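PDB 4OPC: digeranylgeranylglycerophospholipid reductase from Sulfolobus acidocaldarius, which uses reduced FAD to hydrogenate the double bonds of the geranylgeranyl chains of archaeal membrane lipids, giving saturated archaeols. Local coordinates for residues 103-106 with 107-111; 318-322 with 323-327; 347-350 with 351-355. One frame throughout, in Å; residues are numbered along the deposited sequence.

Contact 1 (103-106 with 107-111); sequences NQRV and LKEAQ
The first torsions of R105 and E109 turn their charged ends toward each other. In R105, CG stands opposite the backbone N (chi1 175°), and the chain then runs extended to NE. In E109, CG lies beside the backbone N (chi1 -70°), which sends the carboxylate back along the helix. The result is an i to i+4 salt bridge one turn apart. R105 NE lies 2.9 Å from E109 OE2, and the N-H points almost straight at the oxygen. OE2 sits at the edge of the guanidinium, in its plane. The carboxylate is steeply inclined to it: NE approaches OE2 from above the carboxylate plane, and the two planes are 61° apart. R105 NH1 is used separately, by E69 and the carbonyl of Y64. A leucine in place of R105 would probably leave the E109 carboxylate without its charged mate and break the tie to E69 and Y64.

Beside this pair, Q104 and K108 meet through water. Two waters each donate to Q104 OE1 at 3.0 Å and accept weakly from K108 NZ. Q104 NE2 is bonded to the carbonyl of I43. On the buried side, N103 and L107 lie alongside, pointing the same way, with N103 ND2 3.8 Å from L107 CD1. N103 ND2 also donates to the carbonyl of G14. Regular alpha-helical bonds hold the backbone, among them A110 N to V106 O at 2.9 Å.

Helix 99-112 packs against helix 16-25, next to the glycine-rich turn, consistent with a Rossmann-type FAD site. N103 packs on F16, an FAD-binding residue, and on S19 of helix 16-25. V106 and L107 also touch S19, and L107 reaches W40, I43 and strand 116-118 at I117.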
loop_
_atom_site.group_PDB
_atom_site.type_symbol
_atom_site.label_atom_id
_atom_site.label_comp_id
_atom_site.label_asym_id
_atom_site.label_seq_id
_atom_site.Cartn_x
_atom_site.Cartn_y
_atom_site.Cartn_z
ATOM N N ASN A 103 -6.724 14.012 -4.190
ATOM C CA ASN A 103 -5.638 14.275 -3.250
ATOM C C ASN A 103 -5.479 15.782 -3.011
ATOM O O ASN A 103 -5.344 16.229 -1.860
ATOM C CB ASN A 103 -4.357 13.663 -3.842
ATOM C CG ASN A 103 -3.257 13.421 -2.829
ATOM O OD1 ASN A 103 -2.462 12.498 -3.010
ATOM N ND2 ASN A 103 -3.168 14.248 -1.791
ATOM N N GLN A 104 -5.508 16.566 -4.083
ATOM C CA GLN A 104 -5.366 18.011 -3.948
ATOM C C GLN A 104 -6.547 18.628 -3.214
ATOM O O GLN A 104 -6.378 19.598 -2.461
ATOM C CB GLN A 104 -5.136 18.665 -5.314
ATOM C CG GLN A 104 -3.734 18.362 -5.868
ATOM C CD GLN A 104 -3.605 18.583 -7.357
ATOM O OE1 GLN A 104 -4.193 19.512 -7.920
ATOM N NE2 GLN A 104 -2.824 17.728 -8.012
ATOM N N ARG A 105 -7.744 18.091 -3.424
ATOM C CA ARG A 105 -8.914 18.616 -2.725
ATOM C C ARG A 105 -8.825 18.336 -1.226
ATOM O O ARG A 105 -9.142 19.205 -0.409
ATOM C CB ARG A 105 -10.215 18.052 -3.305
ATOM C CG ARG A 105 -11.477 18.478 -2.546
ATOM C CD ARG A 105 -12.526 17.372 -2.677
ATOM N NE ARG A 105 -13.478 17.355 -1.580
ATOM C CZ ARG A 105 -14.339 16.370 -1.374
ATOM N NH1 ARG A 105 -14.356 15.322 -2.196
ATOM N NH2 ARG A 105 -15.179 16.426 -0.350
ATOM N N VAL A 106 -8.395 17.134 -0.860
ATOM C CA VAL A 106 -8.166 16.809 0.546
ATOM C C VAL A 106 -7.182 17.798 1.158
ATOM O O VAL A 106 -7.432 18.346 2.226
ATOM C CB VAL A 106 -7.657 15.367 0.724
ATOM C CG1 VAL A 106 -7.267 15.097 2.170
ATOM C CG2 VAL A 106 -8.726 14.376 0.267
ATOM N N LEU A 107 -6.086 18.065 0.455
ATOM C CA LEU A 107 -5.092 19.013 0.953
ATOM C C LEU A 107 -5.643 20.428 1.067
ATOM O O LEU A 107 -5.391 21.106 2.058
ATOM C CB LEU A 107 -3.858 19.007 0.065
ATOM C CG LEU A 107 -3.000 17.756 0.175
ATOM C CD1 LEU A 107 -1.970 17.778 -0.941
ATOM C CD2 LEU A 107 -2.331 17.710 1.529
ATOM N N LYS A 108 -6.394 20.878 0.065
ATOM C CA LYS A 108 -6.955 22.225 0.108
ATOM C C LYS A 108 -7.950 22.365 1.256
ATOM O O LYS A 108 -8.015 23.411 1.903
ATOM C CB LYS A 108 -7.586 22.589 -1.234
ATOM C CG LYS A 108 -6.541 22.836 -2.323
ATOM C CD LYS A 108 -7.166 23.142 -3.675
ATOM C CE LYS A 108 -6.108 23.137 -4.772
ATOM N NZ LYS A 108 -6.711 23.148 -6.138
ATOM N N GLU A 109 -8.709 21.307 1.530
ATOM C CA GLU A 109 -9.640 21.358 2.653
ATOM C C GLU A 109 -8.903 21.348 3.988
ATOM O O GLU A 109 -9.261 22.093 4.891
ATOM C CB GLU A 109 -10.678 20.237 2.569
ATOM C CG GLU A 109 -11.641 20.471 1.425
ATOM C CD GLU A 109 -12.827 19.530 1.421
ATOM O OE1 GLU A 109 -13.035 18.811 2.424
ATOM O OE2 GLU A 109 -13.557 19.525 0.406
ATOM N N ALA A 110 -7.859 20.526 4.098
ATOM C CA ALA A 110 -7.021 20.549 5.296
ATOM C C ALA A 110 -6.455 21.961 5.516
ATOM O O ALA A 110 -6.407 22.460 6.637
ATOM C CB ALA A 110 -5.900 19.525 5.182
ATOM N N GLN A 111 -6.033 22.592 4.423
ATOM C CA GLN A 111 -5.503 23.952 4.463
ATOM C C GLN A 111 -6.563 24.951 4.939
ATOM O O GLN A 111 -6.296 25.788 5.809
ATOM C CB GLN A 111 -4.973 24.312 3.079
ATOM C CG GLN A 111 -4.178 25.612 3.003
ATOM C CD GLN A 111 -3.542 25.768 1.637
ATOM O OE1 GLN A 111 -4.153 25.436 0.626
ATOM N NE2 GLN A 111 -2.301 26.242 1.601
HETATM O O HOH W 1 -3.807 22.374 -7.219
HETATM O O HOH W 2 -7.023 20.385 -8.154
#

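Contact 2 (318-322 with 323-327); sequences SAFET and GDFSA
Helix 302-322 ends here at a glycine with positive phi. G323 is the first residue to leave helical geometry, with phi 77°, and its N still reaches back to A319 O. An Asx turn and the N-cap of the next helix follow at once. G323 N lies 2.7 Å from A319 O. D324 N also faces A319 O, but that bond is long and weak. The positive phi suits glycine: a beta carbon at this position would run into the carbonyl oxygen of T322.

T322 helps to close the end. Its OG1 sits between the backbone N and the carbonyl carbon (chi1 59°). From there it accepts D324 N at 3.1 Å, so this amide has a side-chain acceptor as well as the weak bond to A319 O. D324 CB comes close to the same hydroxyl.

The chain then folds F325 back against the last turn of the helix. F325 and F320 form a T-shaped pair, with ring centres 4.8 Å apart and planes at 70°. The edge of F325 is directed at the F320 face, and F325 CZ stands over the centre of that ring. F325 CD1 is 3.7 Å from A319 CB, so the same ring touches the alanine methyl as well as F320. Covering this corner leaves D324 O buried with no polar partner. K152 touches both rings, and F325 exchanges backbone hydrogen bonds with G283.

S326 is the N-cap of helix 327-330, and its OG bonds to G329 N. D324 also holds the cap residue. Its OD1 takes two donors from one face of the carboxylate: S326 N at 3.1 Å on the anti side, and S326 OG at 2.6 Å on the syn side.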
loop_
_atom_site.group_PDB
_atom_site.type_symbol
_atom_site.label_atom_id
_atom_site.label_comp_id
_atom_site.label_asym_id
_atom_site.label_seq_id
_atom_site.Cartn_x
_atom_site.Cartn_y
_atom_site.Cartn_z
ATOM N N SER A 318 -3.120 11.745 21.176
ATOM C CA SER A 318 -2.859 11.188 22.496
ATOM C C SER A 318 -1.544 11.704 23.077
ATOM O O SER A 318 -1.474 12.054 24.262
ATOM C CB SER A 318 -2.874 9.663 22.443
ATOM O OG SER A 318 -4.175 9.200 22.138
ATOM N N ALA A 319 -0.513 11.776 22.244
ATOM C CA ALA A 319 0.789 12.268 22.684
ATOM C C ALA A 319 0.727 13.713 23.170
ATOM O O ALA A 319 1.433 14.085 24.114
ATOM C CB ALA A 319 1.819 12.120 21.573
ATOM N N PHE A 320 -0.105 14.534 22.534
ATOM C CA PHE A 320 -0.274 15.908 23.000
ATOM C C PHE A 320 -0.997 15.981 24.346
ATOM O O PHE A 320 -0.817 16.942 25.090
ATOM C CB PHE A 320 -0.911 16.800 21.919
ATOM C CG PHE A 320 0.100 17.366 20.964
ATOM C CD1 PHE A 320 0.828 18.498 21.304
ATOM C CD2 PHE A 320 0.358 16.751 19.756
ATOM C CE1 PHE A 320 1.789 19.011 20.448
ATOM C CE2 PHE A 320 1.326 17.256 18.897
ATOM C CZ PHE A 320 2.042 18.388 19.245
ATOM N N GLU A 321 -1.772 14.950 24.673
ATOM C CA GLU A 321 -2.439 14.855 25.973
ATOM C C GLU A 321 -1.473 14.494 27.091
ATOM O O GLU A 321 -1.612 14.962 28.219
ATOM C CB GLU A 321 -3.510 13.764 25.952
ATOM C CG GLU A 321 -4.661 13.982 25.007
ATOM C CD GLU A 321 -5.623 12.812 25.020
ATOM O OE1 GLU A 321 -5.414 11.875 25.824
ATOM O OE2 GLU A 321 -6.592 12.824 24.233
ATOM N N THR A 322 -0.525 13.611 26.784
ATOM C CA THR A 322 0.407 13.118 27.797
ATOM C C THR A 322 1.671 13.951 27.848
ATOM O O THR A 322 2.369 13.967 28.866
ATOM C CB THR A 322 0.820 11.663 27.525
ATOM O OG1 THR A 322 1.436 11.576 26.233
ATOM C CG2 THR A 322 -0.388 10.737 27.557
ATOM N N GLY A 323 1.967 14.633 26.746
ATOM C CA GLY A 323 3.223 15.345 26.580
ATOM C C GLY A 323 4.388 14.421 26.259
ATOM O O GLY A 323 5.548 14.835 26.282
ATOM N N ASP A 324 4.078 13.164 25.964
ATOM C CA ASP A 324 5.088 12.122 25.756
ATOM C C ASP A 324 5.225 11.792 24.265
ATOM O O ASP A 324 4.357 11.136 23.692
ATOM C CB ASP A 324 4.694 10.868 26.550
ATOM C CG ASP A 324 5.767 9.782 26.536
ATOM O OD1 ASP A 324 6.787 9.931 25.839
ATOM O OD2 ASP A 324 5.584 8.756 27.227
ATOM N N PHE A 325 6.313 12.249 23.646
ATOM C CA PHE A 325 6.531 12.048 22.218
ATOM C C PHE A 325 7.616 10.999 21.963
ATOM O O PHE A 325 8.125 10.858 20.848
ATOM C CB PHE A 325 6.860 13.382 21.541
ATOM C CG PHE A 325 5.799 14.424 21.738
ATOM C CD1 PHE A 325 4.632 14.399 20.989
ATOM C CD2 PHE A 325 5.954 15.415 22.697
ATOM C CE1 PHE A 325 3.642 15.362 21.187
ATOM C CE2 PHE A 325 4.976 16.378 22.893
ATOM C CZ PHE A 325 3.819 16.345 22.138
ATOM N N SER A 326 7.948 10.242 23.001
ATOM C CA SER A 326 8.837 9.103 22.848
ATOM C C SER A 326 8.165 8.008 22.045
ATOM O O SER A 326 6.959 8.061 21.756
ATOM C CB SER A 326 9.219 8.537 24.215
ATOM O OG SER A 326 8.109 7.892 24.845
ATOM N N ALA A 327 8.945 6.992 21.696
ATOM C CA ALA A 327 8.376 5.811 21.057
ATOM C C ALA A 327 7.179 5.273 21.845
ATOM O O ALA A 327 6.139 4.950 21.263
ATOM C CB ALA A 327 9.427 4.740 20.896
#

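Contact 3 (347-350 with 351-355); sequences SLDI and FRRFL
R353 lays its guanidinium obliquely across the carboxylate of D349 and grips a single oxygen. Its NE and NH2 each lie 3.0 Å from D349 OD1. OD1 is in the guanidinium plane, but both nitrogens stand above the plane of the carboxylate. R352 takes the same oxygen by another route. Its NH2 is 2.9 Å from D349 OD1 and meets it on the syn side. OD1 therefore accepts three N-H groups from two arginines, a dense salt-bridge network within one turn of helix.

The torsions explain the two routes. R353 runs extended from CG to NE, while R352 bends at chi3 (80°), which swings its guanidinium over to the aspartate. R353 CG lies over one face of the R352 guanidinium, toward its rim. Each arginine has a further partner: R352 NH2 makes a salt bridge to D182, and R353 NH1 bonds to N449. The second aspartate oxygen, OD2, pairs with R274. With this many positive partners, D349 is probably held firmly in its ionised form.

The backbone is less even here. R352 N donates to L348 O at 2.8 Å, whereas F354 N to I350 O is weak at 3.3 Å. An apolar contact accompanies it: L348 CD2 approaches F351 CD2 at 4.2 Å. One turn on, L355 CD1 stands above one face of the F351 ring, offset toward its rim.

The contact is buried, on helix 332-357. R352 and L355 touch the bound lipid. S347, I350 and F351 pack on M417 of helix 410-425, and F354 meets V413 there. I350 and R353 face L445 and F448 of helix 434-452.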
loop_
_atom_site.group_PDB
_atom_site.type_symbol
_atom_site.label_atom_id
_atom_site.label_comp_id
_atom_site.label_asym_id
_atom_site.label_seq_id
_atom_site.Cartn_x
_atom_site.Cartn_y
_atom_site.Cartn_z
ATOM N N SER A 347 -0.331 -11.691 7.610
ATOM C CA SER A 347 -0.868 -12.944 7.101
ATOM C C SER A 347 -0.753 -13.008 5.579
ATOM O O SER A 347 -0.370 -14.037 5.001
ATOM C CB SER A 347 -2.335 -13.063 7.512
ATOM O OG SER A 347 -2.910 -14.267 7.038
ATOM N N LEU A 348 -1.091 -11.907 4.924
ATOM C CA LEU A 348 -1.062 -11.857 3.467
ATOM C C LEU A 348 0.358 -11.830 2.908
ATOM O O LEU A 348 0.570 -12.214 1.760
ATOM C CB LEU A 348 -1.895 -10.684 2.961
ATOM C CG LEU A 348 -3.388 -10.872 3.222
ATOM C CD1 LEU A 348 -4.129 -9.624 2.778
ATOM C CD2 LEU A 348 -3.940 -12.124 2.520
ATOM N N ASP A 349 1.329 -11.405 3.714
ATOM C CA ASP A 349 2.742 -11.438 3.320
ATOM C C ASP A 349 3.145 -12.910 3.102
ATOM O O ASP A 349 3.811 -13.252 2.124
ATOM C CB ASP A 349 3.565 -10.719 4.414
ATOM C CG ASP A 349 5.013 -10.428 4.030
ATOM O OD1 ASP A 349 5.527 -10.951 3.014
ATOM O OD2 ASP A 349 5.657 -9.686 4.799
ATOM N N ILE A 350 2.699 -13.795 3.989
ATOM C CA ILE A 350 2.901 -15.239 3.836
ATOM C C ILE A 350 2.188 -15.755 2.586
ATOM O O ILE A 350 2.769 -16.462 1.751
ATOM C CB ILE A 350 2.357 -16.009 5.066
ATOM C CG1 ILE A 350 3.205 -15.719 6.306
ATOM C CG2 ILE A 350 2.322 -17.499 4.801
ATOM C CD1 ILE A 350 4.605 -16.299 6.256
ATOM N N PHE A 351 0.913 -15.401 2.446
ATOM C CA PHE A 351 0.110 -15.904 1.339
ATOM C C PHE A 351 0.685 -15.471 -0.013
ATOM O O PHE A 351 0.792 -16.289 -0.936
ATOM C CB PHE A 351 -1.356 -15.477 1.530
ATOM C CG PHE A 351 -2.334 -16.183 0.633
ATOM C CD1 PHE A 351 -2.279 -17.555 0.440
ATOM C CD2 PHE A 351 -3.349 -15.474 0.024
ATOM C CE1 PHE A 351 -3.197 -18.192 -0.384
ATOM C CE2 PHE A 351 -4.269 -16.112 -0.794
ATOM C CZ PHE A 351 -4.193 -17.477 -0.983
ATOM N N ARG A 352 1.104 -14.209 -0.115
ATOM C CA ARG A 352 1.758 -13.705 -1.320
ATOM C C ARG A 352 2.950 -14.560 -1.761
ATOM O O ARG A 352 3.129 -14.824 -2.952
ATOM C CB ARG A 352 2.230 -12.252 -1.102
ATOM C CG ARG A 352 3.435 -11.877 -1.970
ATOM C CD ARG A 352 4.035 -10.537 -1.635
ATOM N NE ARG A 352 4.927 -10.539 -0.474
ATOM C CZ ARG A 352 6.250 -10.664 -0.549
ATOM N NH1 ARG A 352 6.827 -10.813 -1.726
ATOM N NH2 ARG A 352 6.999 -10.583 0.542
ATOM N N ARG A 353 3.786 -14.947 -0.809
ATOM C CA ARG A 353 4.998 -15.700 -1.117
ATOM C C ARG A 353 4.641 -17.025 -1.767
ATOM O O ARG A 353 5.278 -17.465 -2.724
ATOM C CB ARG A 353 5.803 -15.926 0.159
ATOM C CG ARG A 353 6.424 -14.655 0.701
ATOM C CD ARG A 353 6.816 -14.806 2.162
ATOM N NE ARG A 353 7.053 -13.484 2.727
ATOM C CZ ARG A 353 8.224 -13.047 3.177
ATOM N NH1 ARG A 353 9.286 -13.842 3.190
ATOM N NH2 ARG A 353 8.324 -11.813 3.639
ATOM N N PHE A 354 3.601 -17.664 -1.249
ATOM C CA PHE A 354 3.068 -18.864 -1.848
ATOM C C PHE A 354 2.558 -18.611 -3.274
ATOM O O PHE A 354 2.943 -19.317 -4.210
ATOM C CB PHE A 354 1.959 -19.403 -0.936
ATOM C CG PHE A 354 1.164 -20.539 -1.515
ATOM C CD1 PHE A 354 1.720 -21.807 -1.663
ATOM C CD2 PHE A 354 -0.156 -20.342 -1.886
ATOM C CE1 PHE A 354 0.955 -22.855 -2.173
ATOM C CE2 PHE A 354 -0.918 -21.381 -2.396
ATOM C CZ PHE A 354 -0.364 -22.635 -2.537
ATOM N N LEU A 355 1.695 -17.613 -3.436
ATOM C CA LEU A 355 1.104 -17.339 -4.741
ATOM C C LEU A 355 2.180 -17.034 -5.781
ATOM O O LEU A 355 2.086 -17.480 -6.921
ATOM C CB LEU A 355 0.106 -16.175 -4.647
ATOM C CG LEU A 355 -1.113 -16.439 -3.759
ATOM C CD1 LEU A 355 -1.950 -15.171 -3.657
ATOM C CD2 LEU A 355 -1.959 -17.604 -4.280
#

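The three contacts follow one another along the chain without touching. Each is formed by neighbouring turns or a helix end. Contacts 1 and 3 lie on opposite sides of the chain's centre, about 35 Å apart between their centres. Contact 1 lies near the FAD cofactor: the side chain of N103 is about 6 Å from the bound dihydroflavin cofactor. Contact 3 stands by the lipid: the side chain of R352 is about 4 Å from the bound phospholipid, while the side chain of L348 is about 13 Å from the cofactor. Contact 2 lies at the surface, away from the annotated sites, about 27 Å from contact 1 and about 35 Å from contact 3 between centres.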